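Local atomic coordinates of putative NAD(P)H-dependent FMN-containing oxidoreductase YwqN (Bacillus subtilis, PDB entry 1RLI), a protein that probably acts as an FMN-containing, NAD(P)H-dependent oxidoreductase of the SsuE family. Residues S15-V27 and P161-S175. Residues are numbered along the deposited sequence; the frame is centred on the assembly and turned at random.
Sequences SGGNTDVLAEKAV and PGDILRDHQALSAAS
Helix 18-27 and helix 168-175 run side by side at 40°, their axes 7.7 Å apart at the closest, and Ala-26 CA meets Ala-174 O in a CH-O contact of 3.2 Å. This is the flavodoxin-like fold: helix 18-27, the first after strand 6-10, and the C-terminal helix pack together, with Leu-22 and Ala-26 also lying on strand 117-124. At the N-terminal end of helix 18-27 the loop at Pro-161 and Gly-162 and the 3-10 turn 163-166 close over Asn-18. Its OD1 accepts from Ile-164 N at 3.0 Å, the donor standing well above the carbonyl plane, while ND2 gives a weak bond to Asp-163 OD1 and another to Arg-160 O. The other carboxylate oxygen of Asp-163 takes the backbone N-H of Asn-159. An alanine in place of Asn-18 is likely to leave Ile-164 N without its acceptor and the 3-10 turn less firmly tied to the helix. Ile-164, its CG1 swung opposite the main-chain nitrogen (chi1 -171°), crosses Leu-22 at about a right angle, CG1 lying 3.7 Å from Leu-22 CG, and turns CG2 to Val-21. Val-21 CG1 touches Leu-165 CD2 as well. Further along, the bent chain of Lys-25 brings CE to 3.4 Å from Ser-175 OG.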
loop_
_atom_site.group_PDB
_atom_site.type_symbol
_atom_site.label_atom_id
_atom_site.label_comp_id
_atom_site.label_asym_id
_atom_site.label_seq_id
_atom_site.Cartn_x
_atom_site.Cartn_y
_atom_site.Cartn_z
ATOM N N SER D 15 3.114 -19.913 -23.860
ATOM C CA SER D 15 3.989 -19.992 -25.017
ATOM C C SER D 15 4.376 -18.596 -25.493
ATOM O O SER D 15 3.697 -17.998 -26.327
ATOM C CB SER D 15 3.289 -20.752 -26.141
ATOM O OG SER D 15 3.025 -22.089 -25.757
ATOM N N GLY D 16 5.467 -18.078 -24.945
ATOM C CA GLY D 16 5.931 -16.763 -25.338
ATOM C C GLY D 16 5.555 -15.667 -24.364
ATOM O O GLY D 16 6.383 -14.820 -24.030
ATOM N N GLY D 17 4.311 -15.681 -23.899
ATOM C CA GLY D 17 3.865 -14.658 -22.974
ATOM C C GLY D 17 4.920 -14.301 -21.946
ATOM O O GLY D 17 5.693 -15.158 -21.517
ATOM N N ASN D 18 4.943 -13.035 -21.543
ATOM C CA ASN D 18 5.921 -12.567 -20.572
ATOM C C ASN D 18 5.861 -13.319 -19.262
ATOM O O ASN D 18 6.882 -13.528 -18.607
ATOM C CB ASN D 18 5.734 -11.078 -20.316
ATOM C CG ASN D 18 5.873 -10.263 -21.574
ATOM O OD1 ASN D 18 6.846 -10.414 -22.318
ATOM N ND2 ASN D 18 4.904 -9.395 -21.829
ATOM N N THR D 19 4.655 -13.714 -18.875
ATOM C CA THR D 19 4.454 -14.441 -17.643
ATOM C C THR D 19 5.109 -15.816 -17.718
ATOM O O THR D 19 5.782 -16.244 -16.779
ATOM C CB THR D 19 2.942 -14.585 -17.352
ATOM O OG1 THR D 19 2.405 -13.297 -17.015
ATOM C CG2 THR D 19 2.707 -15.546 -16.222
ATOM N N ASP D 20 4.902 -16.506 -18.835
ATOM C CA ASP D 20 5.488 -17.832 -19.027
ATOM C C ASP D 20 7.005 -17.755 -19.001
ATOM O O ASP D 20 7.678 -18.554 -18.343
ATOM C CB ASP D 20 5.066 -18.423 -20.373
ATOM C CG ASP D 20 3.588 -18.726 -20.445
ATOM O OD1 ASP D 20 3.239 -19.789 -21.005
ATOM O OD2 ASP D 20 2.780 -17.907 -19.957
ATOM N N VAL D 21 7.531 -16.789 -19.739
ATOM C CA VAL D 21 8.967 -16.579 -19.834
ATOM C C VAL D 21 9.607 -16.334 -18.471
ATOM O O VAL D 21 10.583 -16.989 -18.124
ATOM C CB VAL D 21 9.285 -15.390 -20.776
ATOM C CG1 VAL D 21 10.769 -15.059 -20.729
ATOM C CG2 VAL D 21 8.862 -15.732 -22.207
ATOM N N LEU D 22 9.064 -15.392 -17.692
ATOM C CA LEU D 22 9.639 -15.103 -16.389
ATOM C C LEU D 22 9.561 -16.292 -15.449
ATOM O O LEU D 22 10.476 -16.525 -14.665
ATOM C CB LEU D 22 8.944 -13.906 -15.728
ATOM C CG LEU D 22 9.449 -12.517 -16.106
ATOM C CD1 LEU D 22 8.717 -11.445 -15.293
ATOM C CD2 LEU D 22 10.947 -12.450 -15.833
ATOM N N ALA D 23 8.466 -17.042 -15.530
ATOM C CA ALA D 23 8.299 -18.201 -14.662
ATOM C C ALA D 23 9.356 -19.253 -14.961
ATOM O O ALA D 23 9.907 -19.865 -14.046
ATOM C CB ALA D 23 6.914 -18.793 -14.828
ATOM N N GLU D 24 9.643 -19.457 -16.244
ATOM C CA GLU D 24 10.645 -20.446 -16.624
ATOM C C GLU D 24 12.024 -20.106 -16.067
ATOM O O GLU D 24 12.785 -21.002 -15.705
ATOM C CB GLU D 24 10.707 -20.586 -18.143
ATOM C CG GLU D 24 11.623 -21.709 -18.619
ATOM C CD GLU D 24 11.239 -23.068 -18.044
ATOM O OE1 GLU D 24 10.034 -23.408 -18.064
ATOM O OE2 GLU D 24 12.143 -23.801 -17.581
ATOM N N LYS D 25 12.343 -18.814 -15.994
ATOM C CA LYS D 25 13.627 -18.367 -15.457
ATOM C C LYS D 25 13.699 -18.722 -13.971
ATOM O O LYS D 25 14.755 -19.113 -13.458
ATOM C CB LYS D 25 13.779 -16.847 -15.611
ATOM C CG LYS D 25 13.660 -16.340 -17.043
ATOM C CD LYS D 25 14.890 -16.657 -17.877
ATOM C CE LYS D 25 16.084 -15.825 -17.429
ATOM N NZ LYS D 25 17.253 -15.961 -18.344
ATOM N N ALA D 26 12.566 -18.588 -13.283
ATOM C CA ALA D 26 12.518 -18.885 -11.862
ATOM C C ALA D 26 12.615 -20.375 -11.534
ATOM O O ALA D 26 13.292 -20.752 -10.577
ATOM C CB ALA D 26 11.236 -18.288 -11.241
ATOM N N VAL D 27 11.958 -21.221 -12.325
ATOM C CA VAL D 27 11.955 -22.662 -12.070
ATOM C C VAL D 27 12.780 -23.495 -13.048
ATOM O O VAL D 27 12.595 -24.714 -13.125
ATOM C CB VAL D 27 10.517 -23.243 -12.090
ATOM C CG1 VAL D 27 9.654 -22.551 -11.048
ATOM C CG2 VAL D 27 9.917 -23.087 -13.475
ATOM N N PRO D 161 3.963 -9.772 -26.200
ATOM C CA PRO D 161 4.735 -11.006 -26.048
ATOM C C PRO D 161 6.231 -10.842 -26.307
ATOM O O PRO D 161 6.644 -10.144 -27.235
ATOM C CB PRO D 161 4.068 -11.943 -27.047
ATOM C CG PRO D 161 2.634 -11.532 -26.953
ATOM C CD PRO D 161 2.736 -10.020 -26.981
ATOM N N GLY D 162 7.035 -11.468 -25.456
ATOM C CA GLY D 162 8.474 -11.407 -25.611
ATOM C C GLY D 162 9.182 -10.120 -25.223
ATOM O O GLY D 162 10.410 -10.086 -25.186
ATOM N N ASP D 163 8.447 -9.058 -24.919
ATOM C CA ASP D 163 9.138 -7.828 -24.575
ATOM C C ASP D 163 9.746 -7.863 -23.176
ATOM O O ASP D 163 10.515 -6.972 -22.816
ATOM C CB ASP D 163 8.210 -6.616 -24.748
ATOM C CG ASP D 163 7.204 -6.481 -23.636
ATOM O OD1 ASP D 163 6.694 -7.518 -23.163
ATOM O OD2 ASP D 163 6.914 -5.329 -23.246
ATOM N N ILE D 164 9.429 -8.893 -22.392
ATOM C CA ILE D 164 10.004 -8.986 -21.048
ATOM C C ILE D 164 11.500 -9.268 -21.145
ATOM O O ILE D 164 12.277 -8.898 -20.258
ATOM C CB ILE D 164 9.348 -10.100 -20.188
ATOM C CG1 ILE D 164 9.851 -9.986 -18.746
ATOM C CG2 ILE D 164 9.695 -11.487 -20.728
ATOM C CD1 ILE D 164 9.408 -8.710 -18.043
ATOM N N LEU D 165 11.898 -9.922 -22.232
ATOM C CA LEU D 165 13.299 -10.247 -22.468
ATOM C C LEU D 165 14.154 -8.977 -22.514
ATOM O O LEU D 165 15.381 -9.041 -22.470
ATOM C CB LEU D 165 13.434 -11.023 -23.781
ATOM C CG LEU D 165 12.663 -12.345 -23.815
ATOM C CD1 LEU D 165 12.684 -12.932 -25.212
ATOM C CD2 LEU D 165 13.276 -13.315 -22.814
ATOM N N ARG D 166 13.492 -7.828 -22.591
ATOM C CA ARG D 166 14.176 -6.543 -22.625
ATOM C C ARG D 166 14.313 -5.963 -21.211
ATOM O O ARG D 166 15.050 -4.998 -20.992
ATOM C CB ARG D 166 13.408 -5.582 -23.532
ATOM C CG ARG D 166 14.001 -4.193 -23.643
ATOM C CD ARG D 166 13.384 -3.446 -24.813
ATOM N NE ARG D 166 11.928 -3.555 -24.822
ATOM C CZ ARG D 166 11.143 -2.994 -25.736
ATOM N NH1 ARG D 166 11.677 -2.279 -26.720
ATOM N NH2 ARG D 166 9.827 -3.158 -25.674
ATOM N N ASP D 167 13.603 -6.560 -20.253
ATOM C CA ASP D 167 13.650 -6.115 -18.862
ATOM C C ASP D 167 14.686 -6.982 -18.136
ATOM O O ASP D 167 14.341 -7.897 -17.383
ATOM C CB ASP D 167 12.270 -6.279 -18.212
ATOM C CG ASP D 167 12.179 -5.619 -16.844
ATOM O OD1 ASP D 167 13.235 -5.406 -16.198
ATOM O OD2 ASP D 167 11.044 -5.329 -16.404
ATOM N N HIS D 168 15.960 -6.695 -18.371
ATOM C CA HIS D 168 17.029 -7.474 -17.758
ATOM C C HIS D 168 16.967 -7.514 -16.237
ATOM O O HIS D 168 17.314 -8.525 -15.626
ATOM C CB HIS D 168 18.387 -6.962 -18.249
ATOM C CG HIS D 168 18.603 -7.173 -19.716
ATOM N ND1 HIS D 168 18.545 -8.421 -20.303
ATOM C CD2 HIS D 168 18.860 -6.299 -20.718
ATOM C CE1 HIS D 168 18.757 -8.305 -21.601
ATOM N NE2 HIS D 168 18.951 -7.028 -21.879
ATOM N N GLN D 169 16.520 -6.423 -15.624
ATOM C CA GLN D 169 16.381 -6.381 -14.173
ATOM C C GLN D 169 15.384 -7.468 -13.743
ATOM O O GLN D 169 15.602 -8.173 -12.761
ATOM C CB GLN D 169 15.859 -5.014 -13.723
ATOM C CG GLN D 169 16.865 -3.885 -13.810
ATOM C CD GLN D 169 16.254 -2.533 -13.481
ATOM O OE1 GLN D 169 15.669 -2.339 -12.410
ATOM N NE2 GLN D 169 16.389 -1.586 -14.405
ATOM N N ALA D 170 14.290 -7.600 -14.485
ATOM C CA ALA D 170 13.268 -8.596 -14.154
ATOM C C ALA D 170 13.739 -10.011 -14.456
ATOM O O ALA D 170 13.467 -10.941 -13.697
ATOM C CB ALA D 170 11.964 -8.301 -14.918
ATOM N N LEU D 171 14.441 -10.184 -15.567
ATOM C CA LEU D 171 14.926 -11.516 -15.915
ATOM C C LEU D 171 15.889 -12.065 -14.867
ATOM O O LEU D 171 15.809 -13.238 -14.513
ATOM C CB LEU D 171 15.605 -11.505 -17.285
ATOM C CG LEU D 171 14.714 -11.283 -18.511
ATOM C CD1 LEU D 171 15.589 -11.154 -19.758
ATOM C CD2 LEU D 171 13.750 -12.448 -18.674
ATOM N N SER D 172 16.802 -11.230 -14.374
ATOM C CA SER D 172 17.762 -11.698 -13.372
ATOM C C SER D 172 17.105 -11.838 -12.013
ATOM O O SER D 172 17.498 -12.690 -11.212
ATOM C CB SER D 172 18.969 -10.754 -13.277
ATOM O OG SER D 172 18.559 -9.439 -13.017
ATOM N N ALA D 173 16.099 -11.011 -11.754
ATOM C CA ALA D 173 15.370 -11.079 -10.490
ATOM C C ALA D 173 14.607 -12.408 -10.450
ATOM O O ALA D 173 14.519 -13.060 -9.407
ATOM C CB ALA D 173 14.397 -9.924 -10.392
ATOM N N ALA D 174 14.045 -12.800 -11.585
ATOM C CA ALA D 174 13.293 -14.059 -11.648
ATOM C C ALA D 174 14.244 -15.257 -11.488
ATOM O O ALA D 174 13.929 -16.232 -10.811
ATOM C CB ALA D 174 12.517 -14.141 -12.980
ATOM N N SER D 175 15.418 -15.174 -12.099
ATOM C CA SER D 175 16.393 -16.258 -11.986
ATOM C C SER D 175 16.839 -16.437 -10.551
ATOM O O SER D 175 17.201 -17.533 -10.136
ATOM C CB SER D 175 17.626 -15.970 -12.841
ATOM O OG SER D 175 17.304 -16.050 -14.210
#